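Local atomic coordinates of galactan 1,3-beta-galactosidase (PDB entry 7BYS), a protein that probably cleaves beta-1,3-linked galactan as an exo-acting galactosidase of glycoside hydrolase family 43 and carries a calcium-binding carbohydrate-binding module. Residues D134-S139 against D157-F162; T185-G190 against Y240-F245; G257-P262 against R269-P274. All coordinates share one frame; numbering follows the deposited sequence. Where two conformers were deposited one is given.

Contact 1. Residues D134-S139 against D157-F162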
loop_
_atom_site.group_PDB
_atom_site.type_symbol
_atom_site.label_atom_id
_atom_site.label_comp_id
_atom_site.label_asym_id
_atom_site.label_seq_id
_atom_site.Cartn_x
_atom_site.Cartn_y
_atom_site.Cartn_z
ATOM N N ASP A 134 23.382 -6.766 -8.651
ATOM C CA ASP A 134 22.401 -5.711 -8.449
ATOM C C ASP A 134 21.419 -6.083 -7.351
ATOM O O ASP A 134 21.016 -7.242 -7.198
ATOM C CB ASP A 134 21.553 -5.532 -9.709
ATOM C CG ASP A 134 22.295 -4.870 -10.843
ATOM O OD1 ASP A 134 23.474 -4.477 -10.668
ATOM O OD2 ASP A 134 21.677 -4.743 -11.927
ATOM N N SER A 135 20.992 -5.064 -6.620
ATOM C CA SER A 135 19.825 -5.168 -5.752
ATOM C C SER A 135 19.058 -3.863 -5.868
ATOM O O SER A 135 19.611 -2.791 -5.598
ATOM C CB SER A 135 20.255 -5.420 -4.305
ATOM O OG SER A 135 19.132 -5.517 -3.440
ATOM N N ARG A 136 17.789 -3.950 -6.270
ATOM C CA ARG A 136 16.940 -2.768 -6.331
ATOM C C ARG A 136 15.819 -2.902 -5.303
ATOM O O ARG A 136 16.102 -2.841 -4.105
ATOM C CB ARG A 136 16.500 -2.461 -7.767
ATOM C CG ARG A 136 17.651 -1.892 -8.581
ATOM C CD ARG A 136 17.241 -1.554 -10.008
ATOM N NE ARG A 136 18.337 -0.942 -10.757
ATOM C CZ ARG A 136 19.300 -1.621 -11.372
ATOM N NH1 ARG A 136 19.344 -2.945 -11.324
ATOM N NH2 ARG A 136 20.252 -0.962 -12.024
ATOM N N ASP A 137 14.566 -3.126 -5.707
ATOM C CA ASP A 137 13.538 -3.381 -4.697
ATOM C C ASP A 137 13.964 -4.573 -3.850
ATOM O O ASP A 137 14.459 -5.579 -4.371
ATOM C CB ASP A 137 12.217 -3.768 -5.360
ATOM C CG ASP A 137 11.408 -2.585 -5.841
ATOM O OD1 ASP A 137 11.916 -1.454 -5.879
ATOM O OD2 ASP A 137 10.252 -2.820 -6.228
ATOM N N GLU A 138 13.776 -4.464 -2.539
ATOM C CA GLU A 138 14.204 -5.527 -1.641
ATOM C C GLU A 138 13.252 -5.621 -0.463
ATOM O O GLU A 138 12.463 -4.708 -0.195
ATOM C CB GLU A 138 15.656 -5.341 -1.160
ATOM C CG GLU A 138 16.013 -3.960 -0.597
ATOM C CD GLU A 138 15.180 -3.540 0.609
ATOM O OE1 GLU A 138 14.642 -2.426 0.572
ATOM O OE2 GLU A 138 15.036 -4.321 1.585
ATOM N N SER A 139 13.355 -6.735 0.253
ATOM C CA SER A 139 12.810 -6.826 1.593
ATOM C C SER A 139 13.741 -7.702 2.420
ATOM O O SER A 139 14.673 -8.327 1.896
ATOM C CB SER A 139 11.372 -7.355 1.564
ATOM O OG SER A 139 10.808 -7.396 2.863
ATOM N N ASP A 157 20.056 -8.323 -11.200
ATOM C CA ASP A 157 20.412 -8.429 -12.619
ATOM C C ASP A 157 19.499 -7.569 -13.500
ATOM O O ASP A 157 18.749 -8.061 -14.345
ATOM C CB ASP A 157 20.478 -9.893 -13.071
ATOM C CG ASP A 157 21.408 -10.737 -12.195
ATOM O OD1 ASP A 157 22.471 -10.229 -11.793
ATOM O OD2 ASP A 157 21.065 -11.894 -11.884
ATOM N N ASN A 158 19.564 -6.256 -13.266
ATOM C CA ASN A 158 18.762 -5.284 -14.016
ATOM C C ASN A 158 17.273 -5.613 -13.926
ATOM O O ASN A 158 16.535 -5.523 -14.904
ATOM C CB ASN A 158 19.231 -5.152 -15.468
ATOM C CG ASN A 158 20.605 -4.517 -15.583
ATOM O OD1 ASN A 158 21.044 -3.785 -14.695
ATOM N ND2 ASN A 158 21.291 -4.790 -16.685
ATOM N N ASN A 159 16.837 -6.018 -12.732
ATOM C CA ASN A 159 15.466 -6.381 -12.376
ATOM C C ASN A 159 14.995 -7.700 -12.984
ATOM O O ASN A 159 13.860 -8.105 -12.731
ATOM C CB ASN A 159 14.442 -5.267 -12.657
ATOM C CG ASN A 159 14.522 -4.125 -11.650
ATOM O OD1 ASN A 159 15.103 -4.258 -10.575
ATOM N ND2 ASN A 159 13.907 -3.003 -11.989
ATOM N N GLN A 160 15.835 -8.404 -13.742
ATOM C CA GLN A 160 15.355 -9.578 -14.464
ATOM C C GLN A 160 15.257 -10.827 -13.595
ATOM O O GLN A 160 14.367 -11.650 -13.819
ATOM C CB GLN A 160 16.242 -9.866 -15.676
ATOM C CG GLN A 160 16.325 -8.706 -16.651
ATOM C CD GLN A 160 14.950 -8.197 -17.033
ATOM O OE1 GLN A 160 14.191 -8.883 -17.728
ATOM N NE2 GLN A 160 14.603 -7.007 -16.550
ATOM N N ASN A 161 16.139 -10.994 -12.614
ATOM C CA ASN A 161 16.251 -12.235 -11.857
ATOM C C ASN A 161 15.972 -11.933 -10.395
ATOM O O ASN A 161 16.647 -11.088 -9.795
ATOM C CB ASN A 161 17.653 -12.843 -11.998
ATOM C CG ASN A 161 18.042 -13.084 -13.449
ATOM O OD1 ASN A 161 17.192 -13.335 -14.301
ATOM N ND2 ASN A 161 19.336 -12.999 -13.733
ATOM N N PHE A 162 15.001 -12.633 -9.824
ATOM C CA PHE A 162 14.613 -12.414 -8.440
ATOM C C PHE A 162 15.358 -13.380 -7.529
ATOM O O PHE A 162 15.352 -14.594 -7.762
ATOM C CB PHE A 162 13.108 -12.614 -8.249
ATOM C CG PHE A 162 12.668 -12.290 -6.865
ATOM C CD1 PHE A 162 12.548 -10.967 -6.469
ATOM C CD2 PHE A 162 12.438 -13.293 -5.939
ATOM C CE1 PHE A 162 12.176 -10.655 -5.166
ATOM C CE2 PHE A 162 12.080 -12.991 -4.639
ATOM C CZ PHE A 162 11.953 -11.677 -4.257
HETATM O O HOH W 1 23.450 -7.962 -11.237
HETATM O O HOH W 2 17.698 -5.022 -10.051
HETATM O O HOH W 3 13.410 -3.324 -8.457
#

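Contact 2. Residues T185-G190 against Y240-F245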
loop_
_atom_site.group_PDB
_atom_site.type_symbol
_atom_site.label_atom_id
_atom_site.label_comp_id
_atom_site.label_asym_id
_atom_site.label_seq_id
_atom_site.Cartn_x
_atom_site.Cartn_y
_atom_site.Cartn_z
ATOM N N THR A 185 11.313 -11.084 -13.431
ATOM C CA THR A 185 10.969 -9.654 -13.409
ATOM C C THR A 185 10.052 -9.300 -12.241
ATOM O O THR A 185 9.005 -8.665 -12.402
ATOM C CB THR A 185 10.407 -9.139 -14.746
ATOM O OG1 THR A 185 9.129 -9.738 -15.022
ATOM C CG2 THR A 185 11.389 -9.405 -15.896
ATOM N N LEU A 186 10.459 -9.717 -11.053
ATOM C CA LEU A 186 9.680 -9.483 -9.847
ATOM C C LEU A 186 10.307 -8.370 -9.027
ATOM O O LEU A 186 11.534 -8.260 -8.935
ATOM C CB LEU A 186 9.588 -10.751 -8.992
ATOM C CG LEU A 186 8.827 -11.936 -9.603
ATOM C CD1 LEU A 186 9.026 -13.180 -8.775
ATOM C CD2 LEU A 186 7.346 -11.616 -9.773
ATOM N N GLU A 187 9.458 -7.562 -8.405
ATOM C CA GLU A 187 9.951 -6.569 -7.458
ATOM C C GLU A 187 8.950 -6.441 -6.313
ATOM O O GLU A 187 8.055 -7.277 -6.144
ATOM C CB GLU A 187 10.346 -5.264 -8.157
ATOM C CG GLU A 187 9.190 -4.524 -8.788
ATOM C CD GLU A 187 9.637 -3.225 -9.459
ATOM O OE1 GLU A 187 10.857 -2.968 -9.546
ATOM O OE2 GLU A 187 8.764 -2.452 -9.901
ATOM N N ALA A 188 9.141 -5.413 -5.481
ATOM C CA ALA A 188 8.308 -5.168 -4.305
ATOM C C ALA A 188 8.002 -6.438 -3.504
ATOM O O ALA A 188 6.826 -6.752 -3.234
ATOM C CB ALA A 188 7.021 -4.457 -4.732
ATOM N N PRO A 189 9.015 -7.204 -3.107
ATOM C CA PRO A 189 8.751 -8.489 -2.456
ATOM C C PRO A 189 8.422 -8.348 -0.978
ATOM O O PRO A 189 8.798 -7.385 -0.309
ATOM C CB PRO A 189 10.087 -9.229 -2.604
ATOM C CG PRO A 189 11.111 -8.123 -2.559
ATOM C CD PRO A 189 10.461 -6.993 -3.329
ATOM N N GLY A 190 7.735 -9.369 -0.473
ATOM C CA GLY A 190 7.689 -9.640 0.954
ATOM C C GLY A 190 7.359 -11.098 1.168
ATOM O O GLY A 190 6.738 -11.731 0.308
ATOM N N TYR A 240 -5.232 -1.010 -7.542
ATOM C CA TYR A 240 -4.315 0.123 -7.701
ATOM C C TYR A 240 -3.358 0.258 -6.507
ATOM O O TYR A 240 -3.461 1.164 -5.671
ATOM C CB TYR A 240 -5.072 1.423 -7.991
ATOM C CG TYR A 240 -4.244 2.493 -8.669
ATOM C CD1 TYR A 240 -2.884 2.663 -8.399
ATOM C CD2 TYR A 240 -4.835 3.344 -9.591
ATOM C CE1 TYR A 240 -2.138 3.664 -9.048
ATOM C CE2 TYR A 240 -4.120 4.311 -10.228
ATOM C CZ TYR A 240 -2.791 4.482 -9.961
ATOM O OH TYR A 240 -2.125 5.465 -10.634
ATOM N N SER A 241 -2.396 -0.663 -6.459
ATOM C CA SER A 241 -1.395 -0.627 -5.400
ATOM C C SER A 241 -0.218 -1.501 -5.796
ATOM O O SER A 241 -0.241 -2.200 -6.816
ATOM C CB SER A 241 -1.994 -1.046 -4.051
ATOM O OG SER A 241 -2.160 -2.453 -3.983
ATOM N N GLN A 242 0.819 -1.444 -4.965
ATOM C CA GLN A 242 2.017 -2.256 -5.122
ATOM C C GLN A 242 2.450 -2.716 -3.742
ATOM O O GLN A 242 2.490 -1.911 -2.803
ATOM C CB GLN A 242 3.151 -1.453 -5.759
ATOM C CG GLN A 242 4.379 -2.305 -6.055
ATOM C CD GLN A 242 5.516 -1.512 -6.652
ATOM O OE1 GLN A 242 5.674 -0.326 -6.377
ATOM N NE2 GLN A 242 6.317 -2.166 -7.492
ATOM N N ASN A 243 2.776 -4.004 -3.628
ATOM C CA ASN A 243 3.150 -4.592 -2.348
ATOM C C ASN A 243 4.256 -3.792 -1.669
ATOM O O ASN A 243 5.178 -3.291 -2.320
ATOM C CB ASN A 243 3.647 -6.015 -2.587
ATOM C CG ASN A 243 3.757 -6.805 -1.308
ATOM O OD1 ASN A 243 2.825 -6.836 -0.511
ATOM N ND2 ASN A 243 4.887 -7.462 -1.106
ATOM N N ALA A 244 4.163 -3.707 -0.337
ATOM C CA ALA A 244 5.198 -3.082 0.490
ATOM C C ALA A 244 5.587 -3.989 1.655
ATOM O O ALA A 244 6.781 -4.208 1.909
ATOM C CB ALA A 244 4.753 -1.725 1.033
ATOM N N PHE A 245 4.601 -4.548 2.359
ATOM C CA PHE A 245 4.888 -5.385 3.517
ATOM C C PHE A 245 3.709 -6.312 3.751
ATOM O O PHE A 245 2.553 -5.908 3.577
ATOM C CB PHE A 245 5.161 -4.561 4.788
ATOM C CG PHE A 245 5.948 -5.320 5.824
ATOM C CD1 PHE A 245 7.341 -5.368 5.769
ATOM C CD2 PHE A 245 5.293 -6.029 6.823
ATOM C CE1 PHE A 245 8.067 -6.096 6.706
ATOM C CE2 PHE A 245 6.014 -6.760 7.760
ATOM C CZ PHE A 245 7.394 -6.790 7.701
HETATM O O HOH W 4 8.201 -6.593 2.244
#

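Contact 3. Residues G257-P262 against R269-P274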
loop_
_atom_site.group_PDB
_atom_site.type_symbol
_atom_site.label_atom_id
_atom_site.label_comp_id
_atom_site.label_asym_id
_atom_site.label_seq_id
_atom_site.Cartn_x
_atom_site.Cartn_y
_atom_site.Cartn_z
ATOM N N GLY A 257 0.218 -2.208 1.002
ATOM C CA GLY A 257 0.732 -1.714 -0.254
ATOM C C GLY A 257 0.763 -0.194 -0.297
ATOM O O GLY A 257 0.200 0.499 0.565
ATOM N N ASP A 258 1.426 0.316 -1.328
ATOM C CA ASP A 258 1.486 1.746 -1.627
ATOM C C ASP A 258 0.708 2.021 -2.903
ATOM O O ASP A 258 0.788 1.249 -3.863
ATOM C CB ASP A 258 2.936 2.181 -1.898
ATOM C CG ASP A 258 3.820 2.093 -0.670
ATOM O OD1 ASP A 258 3.608 2.886 0.266
ATOM O OD2 ASP A 258 4.719 1.232 -0.654
ATOM N N ARG A 259 -0.029 3.134 -2.929
ATOM C CA ARG A 259 -0.579 3.669 -4.177
ATOM C C ARG A 259 0.309 4.853 -4.536
ATOM O O ARG A 259 0.151 5.947 -3.988
ATOM C CB ARG A 259 -2.042 4.086 -4.035
ATOM C CG ARG A 259 -2.583 4.757 -5.307
ATOM C CD ARG A 259 -4.088 4.966 -5.232
ATOM N NE ARG A 259 -4.757 3.677 -5.133
ATOM C CZ ARG A 259 -5.925 3.456 -4.543
ATOM N NH1 ARG A 259 -6.606 4.454 -3.968
ATOM N NH2 ARG A 259 -6.404 2.223 -4.505
ATOM N N TRP A 260 1.269 4.618 -5.426
ATOM C CA TRP A 260 2.240 5.647 -5.769
ATOM C C TRP A 260 1.589 6.695 -6.652
ATOM O O TRP A 260 0.910 6.367 -7.634
ATOM C CB TRP A 260 3.409 5.017 -6.520
ATOM C CG TRP A 260 4.187 4.037 -5.704
ATOM C CD1 TRP A 260 4.313 2.705 -5.943
ATOM C CD2 TRP A 260 4.962 4.318 -4.531
ATOM N NE1 TRP A 260 5.102 2.127 -4.981
ATOM C CE2 TRP A 260 5.525 3.096 -4.108
ATOM C CE3 TRP A 260 5.242 5.481 -3.801
ATOM C CZ2 TRP A 260 6.345 2.997 -2.986
ATOM C CZ3 TRP A 260 6.064 5.382 -2.687
ATOM C CH2 TRP A 260 6.607 4.148 -2.293
ATOM N N ARG A 261 1.813 7.959 -6.320
ATOM C CA ARG A 261 1.291 9.072 -7.108
ATOM C C ARG A 261 2.489 9.893 -7.570
ATOM O O ARG A 261 2.924 10.814 -6.865
ATOM C CB ARG A 261 0.340 9.902 -6.259
ATOM C CG ARG A 261 -0.428 10.882 -7.088
ATOM C CD ARG A 261 -1.464 11.554 -6.274
ATOM N NE ARG A 261 -2.171 12.524 -7.093
ATOM C CZ ARG A 261 -3.215 13.206 -6.660
ATOM N NH1 ARG A 261 -3.649 13.005 -5.425
ATOM N NH2 ARG A 261 -3.818 14.079 -7.458
ATOM N N PRO A 262 3.065 9.582 -8.740
ATOM C CA PRO A 262 4.333 10.233 -9.135
ATOM C C PRO A 262 4.300 11.753 -9.176
ATOM O O PRO A 262 5.314 12.378 -8.843
ATOM C CB PRO A 262 4.630 9.636 -10.518
ATOM C CG PRO A 262 3.896 8.351 -10.542
ATOM C CD PRO A 262 2.660 8.537 -9.694
ATOM N N ARG A 269 -0.806 6.946 -1.282
ATOM C CA ARG A 269 -1.706 6.442 -0.254
ATOM C C ARG A 269 -1.276 5.054 0.208
ATOM O O ARG A 269 -0.415 4.406 -0.395
ATOM C CB ARG A 269 -3.170 6.429 -0.743
ATOM C CG ARG A 269 -3.759 7.819 -1.069
ATOM C CD ARG A 269 -3.547 8.832 0.052
ATOM N NE ARG A 269 -4.218 10.105 -0.236
ATOM C CZ ARG A 269 -3.851 11.275 0.269
ATOM N NH1 ARG A 269 -2.819 11.359 1.085
ATOM N NH2 ARG A 269 -4.524 12.379 -0.065
ATOM N N TYR A 270 -1.877 4.614 1.310
ATOM C CA TYR A 270 -1.588 3.327 1.918
ATOM C C TYR A 270 -2.795 2.435 1.684
ATOM O O TYR A 270 -3.912 2.767 2.105
ATOM C CB TYR A 270 -1.302 3.519 3.411
ATOM C CG TYR A 270 -0.204 4.538 3.620
ATOM C CD1 TYR A 270 1.110 4.259 3.255
ATOM C CD2 TYR A 270 -0.487 5.798 4.147
ATOM C CE1 TYR A 270 2.111 5.194 3.414
ATOM C CE2 TYR A 270 0.514 6.753 4.302
ATOM C CZ TYR A 270 1.809 6.443 3.940
ATOM O OH TYR A 270 2.810 7.391 4.087
ATOM N N ILE A 271 -2.572 1.336 0.976
ATOM C CA ILE A 271 -3.613 0.403 0.593
ATOM C C ILE A 271 -3.367 -0.842 1.433
ATOM O O ILE A 271 -2.476 -1.646 1.132
ATOM C CB ILE A 271 -3.563 0.109 -0.913
ATOM C CG1 ILE A 271 -3.552 1.410 -1.758
ATOM C CG2 ILE A 271 -4.724 -0.786 -1.317
ATOM C CD1 ILE A 271 -4.651 2.411 -1.434
ATOM N N TRP A 272 -4.123 -0.979 2.518
ATOM C CA TRP A 272 -4.011 -2.119 3.424
ATOM C C TRP A 272 -5.315 -2.899 3.396
ATOM O O TRP A 272 -6.388 -2.321 3.610
ATOM C CB TRP A 272 -3.780 -1.677 4.864
ATOM C CG TRP A 272 -2.456 -1.060 5.188
ATOM C CD1 TRP A 272 -1.509 -0.585 4.327
ATOM C CD2 TRP A 272 -1.970 -0.814 6.501
ATOM N NE1 TRP A 272 -0.449 -0.060 5.037
ATOM C CE2 TRP A 272 -0.711 -0.199 6.377
ATOM C CE3 TRP A 272 -2.476 -1.072 7.778
ATOM C CZ2 TRP A 272 0.050 0.160 7.488
ATOM C CZ3 TRP A 272 -1.719 -0.719 8.874
ATOM C CH2 TRP A 272 -0.480 -0.100 8.725
ATOM N N TYR A 273 -5.219 -4.202 3.147
ATOM C CA TYR A 273 -6.378 -5.079 3.111
ATOM C C TYR A 273 -6.051 -6.384 3.819
ATOM O O TYR A 273 -4.887 -6.808 3.846
ATOM C CB TYR A 273 -6.754 -5.427 1.669
ATOM C CG TYR A 273 -7.329 -4.300 0.855
ATOM C CD1 TYR A 273 -8.449 -3.601 1.285
ATOM C CD2 TYR A 273 -6.756 -3.936 -0.365
ATOM C CE1 TYR A 273 -8.994 -2.570 0.514
ATOM C CE2 TYR A 273 -7.293 -2.919 -1.139
ATOM C CZ TYR A 273 -8.398 -2.228 -0.692
ATOM O OH TYR A 273 -8.907 -1.208 -1.479
ATOM N N PRO A 274 -7.055 -7.061 4.368
ATOM C CA PRO A 274 -6.828 -8.430 4.839
ATOM C C PRO A 274 -6.359 -9.306 3.686
ATOM O O PRO A 274 -6.816 -9.176 2.551
ATOM C CB PRO A 274 -8.211 -8.872 5.349
ATOM C CG PRO A 274 -8.986 -7.577 5.567
ATOM C CD PRO A 274 -8.464 -6.654 4.491
HETATM O O HOH W 5 1.566 0.502 3.141
HETATM O O HOH W 6 2.342 5.130 -0.347
HETATM O O HOH W 7 -7.997 0.293 -3.569
#

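Contact 1. Residues D134-S139 against D157-F162
Asp134 meets the backbone of Asn158 through one carboxylate oxygen. OD2 of Asp134 accepts from N of Asn158 at 2.9 Å, on the anti side and 21° out of the carboxylate plane. NH1 of Arg136 reaches the same OD2 of Asp134 from the opposite face at 3.0 Å, forming a salt bridge. OD1 of Asp134 pairs with Lys129. These partners fix the rotation of the carboxylate and probably favour its charged form. Arg136 is extended from CG to NE (chi2 -179°, chi3 177°), which carries its guanidinium past Asn159. On the way, CD of Arg136 lies 3.5 Å from OD1 of Asn159, and the two side chains cross at about a right angle. NH1 of Arg136 ends 3.6 Å from CA of Asn158. Residues Asp157 to Gln160 form a type I' turn between strands 150-156 and 161-167, in one blade of the GH43 five-bladed beta-propeller. Segment 134-139 leads into strand 138-142 of the same blade. The remaining side is looser and wetter, and the exposed Asn158 side chain lies at the surface. One water joins NH1 of Arg136 to N and OD1 of Asn159. Another links OD1 of Asn159 to N of Asp137, a galactose-binding residue. CB of Asp157 points away, but OD1 of Asp157 takes a third water that is also held by N of Asp134. OD2 of Asp157 accepts from ND2 of Asn161 at 2.8 Å and pairs with Lys163.

Contact 2. Residues T185-G190 against Y240-F245
Gln242 is the first residue of 240-245 to touch the other segment, where it meets Glu187 and Ala188. Its CG is anti to the backbone N (chi1 -175°) and the chain beyond is extended, which sends the amide across the end of Glu187. The two side chains cross at about a right angle. NE2 of Gln242 makes a weak hydrogen bond to OE2 of Glu187, 3.4 Å long and bent to 131°. The amide is held more firmly from outside: OE1 accepts from Trp260 and NE2 bonds to Ser203. The methyl of Ala188 packs against the stem of this glutamine, with CB of Ala188 3.7 Å from CG of Gln242.

Asn243 comes next and makes the main polar link. Its ND2 donates to O of Ala188 at 3.0 Å and 162°. The acceptor lies in the amide plane, while the donor is tilted from the carbonyl plane. ND2 also bonds to Asp246, which helps to set the turn of the amide. In return, CB of Ala188 sits 3.3 Å from O of Asn243. That carbonyl is bonded to Arg82.

Ala244 turns its methyl away. Its backbone still takes part, because one water donates to O of Ala244 at 2.8 Å and to O of Pro189 at 2.7 Å. Ala244 and Phe245 together face Met256 in a classic beta bulge. Phe245 and Gly190 are nearest neighbours by backbone, their CA atoms 5.7 Å apart, and the CB of Phe245 points away.

No backbone-to-backbone hydrogen bond joins the segments. Side chains and a water join the first strands of two adjacent blades, as expected near the axis of a beta-propeller. Gln242 here, with Arg82 and Asp137 close by, belongs to the galactose-binding site seen in another structure of this protein.

Contact 3. Residues G257-P262 against R269-P274
Arg259 lays its guanidinium against Ile271. CD1 of Ile271 sits over the centre of one face, 3.5 Å from CZ of Arg259. Torsions on both sides explain this. The arginine chain bends at chi3 (-62°), folding the group back over the neighbouring strand. In Ile271, chi1 sets CG1 beside its own backbone N, and chi2 (-52°) swings CD1 onto the guanidinium. NE of Arg259 bonds to O of Tyr240 and NH2 to O of Trp239. An alanine here is likely to leave both carbonyls without these donors and open a gap over the Ile271 methyl. Strands 252-259 and 269-276 form an antiparallel hairpin in one propeller blade. Arg259 pairs with Arg269 and Gly257 with Ile271 as hydrogen-bonded pairs; N of Arg259 donates to O of Arg269 at 2.9 Å. Arg269 brings its CB to 4.2 Å from CB of Arg259, then bends at chi2, which carries its guanidinium off from Arg259. On the other face, OD1 of Asp258 comes 4.1 Å from CD1 of Tyr270, the two side chains slanting across each other. A water joins OD1 of Asp258 to O of Arg269. OD2 of Asp258 bonds to Gly21, and the Tyr270 hydroxyl to Ile17 and Ala19.

The contacts follow one another along the chain, each closing before the next opens. They lie in three consecutive blades of the propeller. Contact 1 is within one blade, contact 2 joins the next blade to the one after, and contact 3 lies in that last blade. The centres of contacts 1 and 2 are 12 Å apart, those of 2 and 3 10 Å, and those of 1 and 3 21 Å. Asp137 OD2 bonds to Ala188 N, linking contacts 1 and 2. Strands 242-249 and 252-259 are neighbours in one sheet and link contacts 2 and 3. Galactose-binding residues Asp137 and Gln242 thus come from different blades but gather at one site.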